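Local coordinates for protein sulfate transporter 4.1, chloroplastic (Arabidopsis thaliana, PDB 7LHV) that cotransports sulfate and protons across a membrane as a secondary active symporter of the SLC26/SulP family and may help regulate sulfate assimilation, at residues 145-159 / 385-398. Sequence-based numbering, arbitrary orientation.
Sequences RQLAIGPVALVSLLV and YPATGSFSRSAVNN. With SO4 (sulfate ion), chain D.
Ile-149 and Gly-389 form a non-hydrogen-bonded pair of a short, buried antiparallel two-stranded sheet (149-150 with 388-389) in the transmembrane domain, where two half-helices, 153-166 and 391-399, begin near each other, as TM3 and TM10 do in SLC26 transporters. Sulfate, the transported anion, sits between the two helix starts, consistent with a substrate site: Ala-153 N donates to SO4 O3 over 3.2 Å and Phe-391 N to O2 over 2.7 Å, so the helix dipoles probably help to stabilise it, while the small hydroxyl of Ser-392 binds O1. The Arg-393 chain bends at chi3 (-61°) and turns its guanidinium edge to Pro-151 O, just ahead of the N-cap residue Val-152, though the place of NH2 is less sure; Gln-112 gives NH1 a weak second partner. Tyr-385 is long enough to reach helix 153-166, and its OH donates to Ser-156 OG over 2.6 Å, in the plane of the ring. That serine hydroxyl donates to Val-152 O, on the face opposite Ser-156 N. A phenylalanine in place of Tyr-385 would probably leave Ser-156 OG without this donor and loosen the tie between helix 153-166 and the loop before strand 388-389. At the other end, Ser-394 OG accepts a nearly straight bond from Ala-148 N (174°) and donates to Ser-390 O, while Asn-397 ND2 reaches Gln-146 O over 3.0 Å, from above the carbonyl plane.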
ATOM      1  N   ARG A 145      -4.863 -27.168  17.302  1.00 66.38           N
ATOM      2  CA  ARG A 145      -4.690 -28.322  18.170  1.00 66.38           C
ATOM      3  C   ARG A 145      -3.297 -28.930  18.095  1.00 66.38           C
ATOM      4  O   ARG A 145      -2.977 -29.800  18.911  1.00 66.38           O
ATOM      5  CB  ARG A 145      -5.733 -29.396  17.833  1.00 66.38           C
ATOM      6  CG  ARG A 145      -7.165 -28.922  17.984  1.00 66.38           C
ATOM      7  CD  ARG A 145      -8.148 -29.970  17.502  1.00 66.38           C
ATOM      8  NE  ARG A 145      -9.505 -29.443  17.427  1.00 66.38           N
ATOM      9  CZ  ARG A 145     -10.531 -30.094  16.895  1.00 66.38           C
ATOM     10  NH1 ARG A 145     -10.391 -31.305  16.382  1.00 66.38           N
ATOM     11  NH2 ARG A 145     -11.727 -29.513  16.876  1.00 66.38           N
ATOM     12  N   GLN A 146      -2.464 -28.501  17.148  1.00 63.42           N
ATOM     13  CA  GLN A 146      -1.097 -28.984  17.048  1.00 63.42           C
ATOM     14  C   GLN A 146      -0.047 -27.892  17.178  1.00 63.42           C
ATOM     15  O   GLN A 146       1.142 -28.217  17.255  1.00 63.42           O
ATOM     16  CB  GLN A 146      -0.868 -29.720  15.716  1.00 63.42           C
ATOM     17  CG  GLN A 146      -1.517 -31.094  15.599  1.00 63.42           C
ATOM     18  CD  GLN A 146      -3.023 -31.036  15.519  1.00 63.42           C
ATOM     19  OE1 GLN A 146      -3.724 -31.585  16.367  1.00 63.42           O
ATOM     20  NE2 GLN A 146      -3.534 -30.368  14.492  1.00 63.42           N
ATOM     21  N   LEU A 147      -0.439 -26.623  17.195  1.00 55.48           N
ATOM     22  CA  LEU A 147       0.534 -25.543  17.273  1.00 55.48           C
ATOM     23  C   LEU A 147       1.204 -25.518  18.639  1.00 55.48           C
ATOM     24  O   LEU A 147       0.553 -25.679  19.673  1.00 55.48           O
ATOM     25  CB  LEU A 147      -0.137 -24.201  16.993  1.00 55.48           C
ATOM     26  CG  LEU A 147       0.808 -23.013  16.828  1.00 55.48           C
ATOM     27  CD1 LEU A 147       1.464 -23.049  15.472  1.00 55.48           C
ATOM     28  CD2 LEU A 147       0.067 -21.710  17.020  1.00 55.48           C
ATOM     29  N   ALA A 148       2.517 -25.307  18.637  1.00 55.07           N
ATOM     30  CA  ALA A 148       3.308 -25.220  19.856  1.00 55.07           C
ATOM     31  C   ALA A 148       3.718 -23.773  20.084  1.00 55.07           C
ATOM     32  O   ALA A 148       4.290 -23.137  19.194  1.00 55.07           O
ATOM     33  CB  ALA A 148       4.541 -26.118  19.774  1.00 55.07           C
ATOM     34  N   ILE A 149       3.437 -23.264  21.282  1.00 53.77           N
ATOM     35  CA  ILE A 149       3.606 -21.854  21.616  1.00 53.77           C
ATOM     36  C   ILE A 149       4.807 -21.709  22.536  1.00 53.77           C
ATOM     37  O   ILE A 149       4.946 -22.456  23.512  1.00 53.77           O
ATOM     38  CB  ILE A 149       2.335 -21.285  22.267  1.00 53.77           C
ATOM     39  CG1 ILE A 149       1.271 -21.071  21.199  1.00 53.77           C
ATOM     40  CG2 ILE A 149       2.624 -19.983  22.980  1.00 53.77           C
ATOM     41  CD1 ILE A 149       1.738 -20.188  20.080  1.00 53.77           C
ATOM     42  N   GLY A 150       5.680 -20.757  22.222  1.00 50.88           N
ATOM     43  CA  GLY A 150       6.858 -20.513  23.015  1.00 50.88           C
ATOM     44  C   GLY A 150       7.840 -19.610  22.302  1.00 50.88           C
ATOM     45  O   GLY A 150       7.517 -18.987  21.287  1.00 50.88           O
ATOM     46  N   PRO A 151       9.057 -19.509  22.832  1.00 50.39           N
ATOM     47  CA  PRO A 151      10.087 -18.717  22.156  1.00 50.39           C
ATOM     48  C   PRO A 151      10.412 -19.284  20.784  1.00 50.39           C
ATOM     49  O   PRO A 151      10.431 -20.499  20.581  1.00 50.39           O
ATOM     50  CB  PRO A 151      11.289 -18.818  23.102  1.00 50.39           C
ATOM     51  CG  PRO A 151      10.726 -19.241  24.406  1.00 50.39           C
ATOM     52  CD  PRO A 151       9.549 -20.095  24.087  1.00 50.39           C
ATOM     53  N   VAL A 152      10.673 -18.386  19.836  1.00 51.56           N
ATOM     54  CA  VAL A 152      11.125 -18.759  18.503  1.00 51.56           C
ATOM     55  C   VAL A 152      12.341 -17.908  18.163  1.00 51.56           C
ATOM     56  O   VAL A 152      12.617 -16.893  18.806  1.00 51.56           O
ATOM     57  CB  VAL A 152      10.027 -18.594  17.433  1.00 51.56           C
ATOM     58  CG1 VAL A 152       8.816 -19.432  17.787  1.00 51.56           C
ATOM     59  CG2 VAL A 152       9.644 -17.145  17.286  1.00 51.56           C
ATOM     60  N   ALA A 153      13.084 -18.348  17.148  1.00 52.24           N
ATOM     61  CA  ALA A 153      14.329 -17.672  16.803  1.00 52.24           C
ATOM     62  C   ALA A 153      14.080 -16.251  16.310  1.00 52.24           C
ATOM     63  O   ALA A 153      14.775 -15.315  16.719  1.00 52.24           O
ATOM     64  CB  ALA A 153      15.086 -18.480  15.751  1.00 52.24           C
ATOM     65  N   LEU A 154      13.083 -16.066  15.445  1.00 49.18           N
ATOM     66  CA  LEU A 154      12.879 -14.764  14.819  1.00 49.18           C
ATOM     67  C   LEU A 154      12.371 -13.734  15.822  1.00 49.18           C
ATOM     68  O   LEU A 154      12.858 -12.597  15.860  1.00 49.18           O
ATOM     69  CB  LEU A 154      11.912 -14.895  13.645  1.00 49.18           C
ATOM     70  CG  LEU A 154      11.734 -13.643  12.789  1.00 49.18           C
ATOM     71  CD1 LEU A 154      13.070 -13.195  12.242  1.00 49.18           C
ATOM     72  CD2 LEU A 154      10.758 -13.910  11.661  1.00 49.18           C
ATOM     73  N   VAL A 155      11.382 -14.105  16.635  1.00 47.87           N
ATOM     74  CA  VAL A 155      10.850 -13.169  17.618  1.00 47.87           C
ATOM     75  C   VAL A 155      11.907 -12.837  18.663  1.00 47.87           C
ATOM     76  O   VAL A 155      12.006 -11.694  19.119  1.00 47.87           O
ATOM     77  CB  VAL A 155       9.568 -13.731  18.253  1.00 47.87           C
ATOM     78  CG1 VAL A 155       9.215 -12.976  19.513  1.00 47.87           C
ATOM     79  CG2 VAL A 155       8.424 -13.659  17.263  1.00 47.87           C
ATOM     80  N   SER A 156      12.719 -13.823  19.048  1.00 49.41           N
ATOM     81  CA  SER A 156      13.818 -13.551  19.969  1.00 49.41           C
ATOM     82  C   SER A 156      14.823 -12.584  19.357  1.00 49.41           C
ATOM     83  O   SER A 156      15.326 -11.686  20.040  1.00 49.41           O
ATOM     84  CB  SER A 156      14.504 -14.855  20.370  1.00 49.41           C
ATOM     85  OG  SER A 156      13.632 -15.678  21.124  1.00 49.41           O
ATOM     86  N   LEU A 157      15.126 -12.750  18.068  1.00 49.56           N
ATOM     87  CA  LEU A 157      16.031 -11.823  17.398  1.00 49.56           C
ATOM     88  C   LEU A 157      15.461 -10.411  17.366  1.00 49.56           C
ATOM     89  O   LEU A 157      16.183  -9.438  17.601  1.00 49.56           O
ATOM     90  CB  LEU A 157      16.323 -12.309  15.981  1.00 49.56           C
ATOM     91  CG  LEU A 157      17.069 -11.324  15.087  1.00 49.56           C
ATOM     92  CD1 LEU A 157      18.494 -11.131  15.567  1.00 49.56           C
ATOM     93  CD2 LEU A 157      17.047 -11.809  13.653  1.00 49.56           C
ATOM     94  N   LEU A 158      14.167 -10.278  17.067  1.00 51.84           N
ATOM     95  CA  LEU A 158      13.551  -8.952  17.030  1.00 51.84           C
ATOM     96  C   LEU A 158      13.531  -8.310  18.413  1.00 51.84           C
ATOM     97  O   LEU A 158      13.775  -7.103  18.552  1.00 51.84           O
ATOM     98  CB  LEU A 158      12.137  -9.047  16.464  1.00 51.84           C
ATOM     99  CG  LEU A 158      12.037  -9.576  15.036  1.00 51.84           C
ATOM    100  CD1 LEU A 158      10.586  -9.716  14.623  1.00 51.84           C
ATOM    101  CD2 LEU A 158      12.782  -8.670  14.084  1.00 51.84           C
ATOM    102  N   VAL A 159      13.232  -9.099  19.446  1.00 51.63           N
ATOM    103  CA  VAL A 159      13.248  -8.590  20.813  1.00 51.63           C
ATOM    104  C   VAL A 159      14.644  -8.116  21.182  1.00 51.63           C
ATOM    105  O   VAL A 159      14.816  -7.041  21.768  1.00 51.63           O
ATOM    106  CB  VAL A 159      12.738  -9.668  21.785  1.00 51.63           C
ATOM    107  CG1 VAL A 159      13.131  -9.331  23.207  1.00 51.63           C
ATOM    108  CG2 VAL A 159      11.235  -9.814  21.668  1.00 51.63           C
ATOM    109  N   TYR A 385       8.236 -12.975  27.814  1.00 48.64           N
ATOM    110  CA  TYR A 385       8.488 -12.176  26.626  1.00 48.64           C
ATOM    111  C   TYR A 385       7.833 -12.833  25.413  1.00 48.64           C
ATOM    112  O   TYR A 385       7.492 -14.020  25.462  1.00 48.64           O
ATOM    113  CB  TYR A 385      10.004 -11.984  26.432  1.00 48.64           C
ATOM    114  CG  TYR A 385      10.751 -13.058  25.677  1.00 48.64           C
ATOM    115  CD1 TYR A 385      11.287 -14.154  26.337  1.00 48.64           C
ATOM    116  CD2 TYR A 385      10.966 -12.950  24.312  1.00 48.64           C
ATOM    117  CE1 TYR A 385      11.986 -15.125  25.650  1.00 48.64           C
ATOM    118  CE2 TYR A 385      11.662 -13.915  23.620  1.00 48.64           C
ATOM    119  CZ  TYR A 385      12.171 -14.998  24.294  1.00 48.64           C
ATOM    120  OH  TYR A 385      12.866 -15.958  23.603  1.00 48.64           O
ATOM    121  N   PRO A 386       7.617 -12.094  24.315  1.00 46.89           N
ATOM    122  CA  PRO A 386       6.633 -12.530  23.311  1.00 46.89           C
ATOM    123  C   PRO A 386       6.871 -13.949  22.808  1.00 46.89           C
ATOM    124  O   PRO A 386       8.004 -14.360  22.551  1.00 46.89           O
ATOM    125  CB  PRO A 386       6.810 -11.511  22.183  1.00 46.89           C
ATOM    126  CG  PRO A 386       7.343 -10.323  22.829  1.00 46.89           C
ATOM    127  CD  PRO A 386       8.218 -10.802  23.939  1.00 46.89           C
ATOM    128  N   ALA A 387       5.778 -14.694  22.670  1.00 48.16           N
ATOM    129  CA  ALA A 387       5.813 -16.086  22.251  1.00 48.16           C
ATOM    130  C   ALA A 387       4.823 -16.295  21.117  1.00 48.16           C
ATOM    131  O   ALA A 387       3.659 -15.900  21.227  1.00 48.16           O
ATOM    132  CB  ALA A 387       5.478 -17.018  23.418  1.00 48.16           C
ATOM    133  N   THR A 388       5.285 -16.917  20.032  1.00 49.88           N
ATOM    134  CA  THR A 388       4.417 -17.229  18.904  1.00 49.88           C
ATOM    135  C   THR A 388       4.560 -18.692  18.507  1.00 49.88           C
ATOM    136  O   THR A 388       5.245 -19.460  19.189  1.00 49.88           O
ATOM    137  CB  THR A 388       4.730 -16.328  17.708  1.00 49.88           C
ATOM    138  OG1 THR A 388       6.112 -16.457  17.360  1.00 49.88           O
ATOM    139  CG2 THR A 388       4.429 -14.876  18.037  1.00 49.88           C
ATOM    140  N   GLY A 389       3.919 -19.086  17.410  1.00 52.71           N
ATOM    141  CA  GLY A 389       4.018 -20.459  16.953  1.00 52.71           C
ATOM    142  C   GLY A 389       5.411 -20.795  16.455  1.00 52.71           C
ATOM    143  O   GLY A 389       6.136 -19.949  15.935  1.00 52.71           O
ATOM    144  N   SER A 390       5.783 -22.060  16.616  1.00 54.61           N
ATOM    145  CA  SER A 390       7.114 -22.541  16.274  1.00 54.61           C
ATOM    146  C   SER A 390       7.035 -23.458  15.064  1.00 54.61           C
ATOM    147  O   SER A 390       6.236 -24.395  15.044  1.00 54.61           O
ATOM    148  CB  SER A 390       7.741 -23.287  17.450  1.00 54.61           C
ATOM    149  OG  SER A 390       7.694 -22.504  18.626  1.00 54.61           O
ATOM    150  N   PHE A 391       7.866 -23.179  14.056  0.50 56.97           N
ATOM    151  CA  PHE A 391       7.920 -24.039  12.879  0.50 56.97           C
ATOM    152  C   PHE A 391       8.420 -25.432  13.237  0.50 56.97           C
ATOM    153  O   PHE A 391       7.920 -26.432  12.713  0.50 56.97           O
ATOM    154  CB  PHE A 391       8.821 -23.420  11.812  0.50 56.97           C
ATOM    155  CG  PHE A 391       8.176 -22.309  11.036  0.50 56.97           C
ATOM    156  CD1 PHE A 391       7.450 -22.577   9.888  0.50 56.97           C
ATOM    157  CD2 PHE A 391       8.318 -20.994  11.440  0.50 56.97           C
ATOM    158  CE1 PHE A 391       6.864 -21.553   9.171  0.50 56.97           C
ATOM    159  CE2 PHE A 391       7.736 -19.969  10.726  0.50 56.97           C
ATOM    160  CZ  PHE A 391       7.009 -20.248   9.591  0.50 56.97           C
ATOM    161  N   SER A 392       9.416 -25.513  14.122  1.00 59.07           N
ATOM    162  CA  SER A 392      10.011 -26.800  14.463  1.00 59.07           C
ATOM    163  C   SER A 392       9.153 -27.569  15.458  1.00 59.07           C
ATOM    164  O   SER A 392       8.867 -28.755  15.263  1.00 59.07           O
ATOM    165  CB  SER A 392      11.411 -26.585  15.037  1.00 59.07           C
ATOM    166  OG  SER A 392      12.219 -25.828  14.155  1.00 59.07           O
ATOM    167  N   ARG A 393       8.739 -26.903  16.536  1.00 56.80           N
ATOM    168  CA  ARG A 393       8.011 -27.589  17.596  1.00 56.80           C
ATOM    169  C   ARG A 393       6.615 -27.994  17.142  1.00 56.80           C
ATOM    170  O   ARG A 393       6.130 -29.068  17.511  1.00 56.80           O
ATOM    171  CB  ARG A 393       7.949 -26.704  18.837  1.00 56.80           C
ATOM    172  CG  ARG A 393       9.232 -26.696  19.645  1.00 56.80           C
ATOM    173  CD  ARG A 393       9.005 -26.101  21.013  1.00 56.80           C
ATOM    174  NE  ARG A 393       8.552 -24.720  20.914  1.00 56.80           N
ATOM    175  CZ  ARG A 393       9.358 -23.675  20.806  1.00 56.80           C
ATOM    176  NH1 ARG A 393      10.674 -23.814  20.795  1.00 56.80           N
ATOM    177  NH2 ARG A 393       8.833 -22.459  20.700  1.00 56.80           N
ATOM    178  N   SER A 394       5.950 -27.153  16.346  1.00 59.10           N
ATOM    179  CA  SER A 394       4.635 -27.526  15.831  1.00 59.10           C
ATOM    180  C   SER A 394       4.731 -28.736  14.917  1.00 59.10           C
ATOM    181  O   SER A 394       3.883 -29.630  14.971  1.00 59.10           O
ATOM    182  CB  SER A 394       3.997 -26.354  15.094  1.00 59.10           C
ATOM    183  OG  SER A 394       3.945 -25.209  15.921  1.00 59.10           O
ATOM    184  N   ALA A 395       5.760 -28.785  14.070  1.00 63.67           N
ATOM    185  CA  ALA A 395       5.973 -29.975  13.257  1.00 63.67           C
ATOM    186  C   ALA A 395       6.171 -31.200  14.138  1.00 63.67           C
ATOM    187  O   ALA A 395       5.420 -32.177  14.036  1.00 63.67           O
ATOM    188  CB  ALA A 395       7.171 -29.773  12.332  1.00 63.67           C
ATOM    189  N   VAL A 396       7.121 -31.124  15.076  1.00 64.39           N
ATOM    190  CA  VAL A 396       7.417 -32.263  15.942  1.00 64.39           C
ATOM    191  C   VAL A 396       6.156 -32.728  16.662  1.00 64.39           C
ATOM    192  O   VAL A 396       5.939 -33.929  16.857  1.00 64.39           O
ATOM    193  CB  VAL A 396       8.539 -31.900  16.931  1.00 64.39           C
ATOM    194  CG1 VAL A 396       8.624 -32.922  18.046  1.00 64.39           C
ATOM    195  CG2 VAL A 396       9.861 -31.800  16.199  1.00 64.39           C
ATOM    196  N   ASN A 397       5.299 -31.784  17.047  1.00 66.28           N
ATOM    197  CA  ASN A 397       3.983 -32.135  17.563  1.00 66.28           C
ATOM    198  C   ASN A 397       3.151 -32.849  16.503  1.00 66.28           C
ATOM    199  O   ASN A 397       2.382 -33.763  16.816  1.00 66.28           O
ATOM    200  CB  ASN A 397       3.272 -30.874  18.048  1.00 66.28           C
ATOM    201  CG  ASN A 397       2.364 -31.131  19.223  1.00 66.28           C
ATOM    202  OD1 ASN A 397       2.577 -32.066  19.990  1.00 66.28           O
ATOM    203  ND2 ASN A 397       1.348 -30.295  19.379  1.00 66.28           N
ATOM    204  N   ASN A 398       3.283 -32.429  15.242  1.00 69.79           N
ATOM    205  CA  ASN A 398       2.450 -32.987  14.181  1.00 69.79           C
ATOM    206  C   ASN A 398       2.775 -34.454  13.918  1.00 69.79           C
ATOM    207  O   ASN A 398       1.870 -35.295  13.891  1.00 69.79           O
ATOM    208  CB  ASN A 398       2.595 -32.165  12.902  1.00 69.79           C
ATOM    209  CG  ASN A 398       1.485 -32.434  11.911  1.00 69.79           C
ATOM    210  OD1 ASN A 398       0.306 -32.306  12.237  1.00 69.79           O
ATOM    211  ND2 ASN A 398       1.853 -32.814  10.696  1.00 69.79           N
TER
HETATM  212  S   SO4 D1002      11.494 -21.991  15.243  1.00 61.42           S
HETATM  213  O1  SO4 D1002      12.179 -22.951  14.387  1.00 61.42           O
HETATM  214  O2  SO4 D1002      10.130 -21.805  14.766  1.00 61.42           O
HETATM  215  O3  SO4 D1002      12.196 -20.715  15.193  1.00 61.42           O
HETATM  216  O4  SO4 D1002      11.475 -22.484  16.616  1.00 61.42           O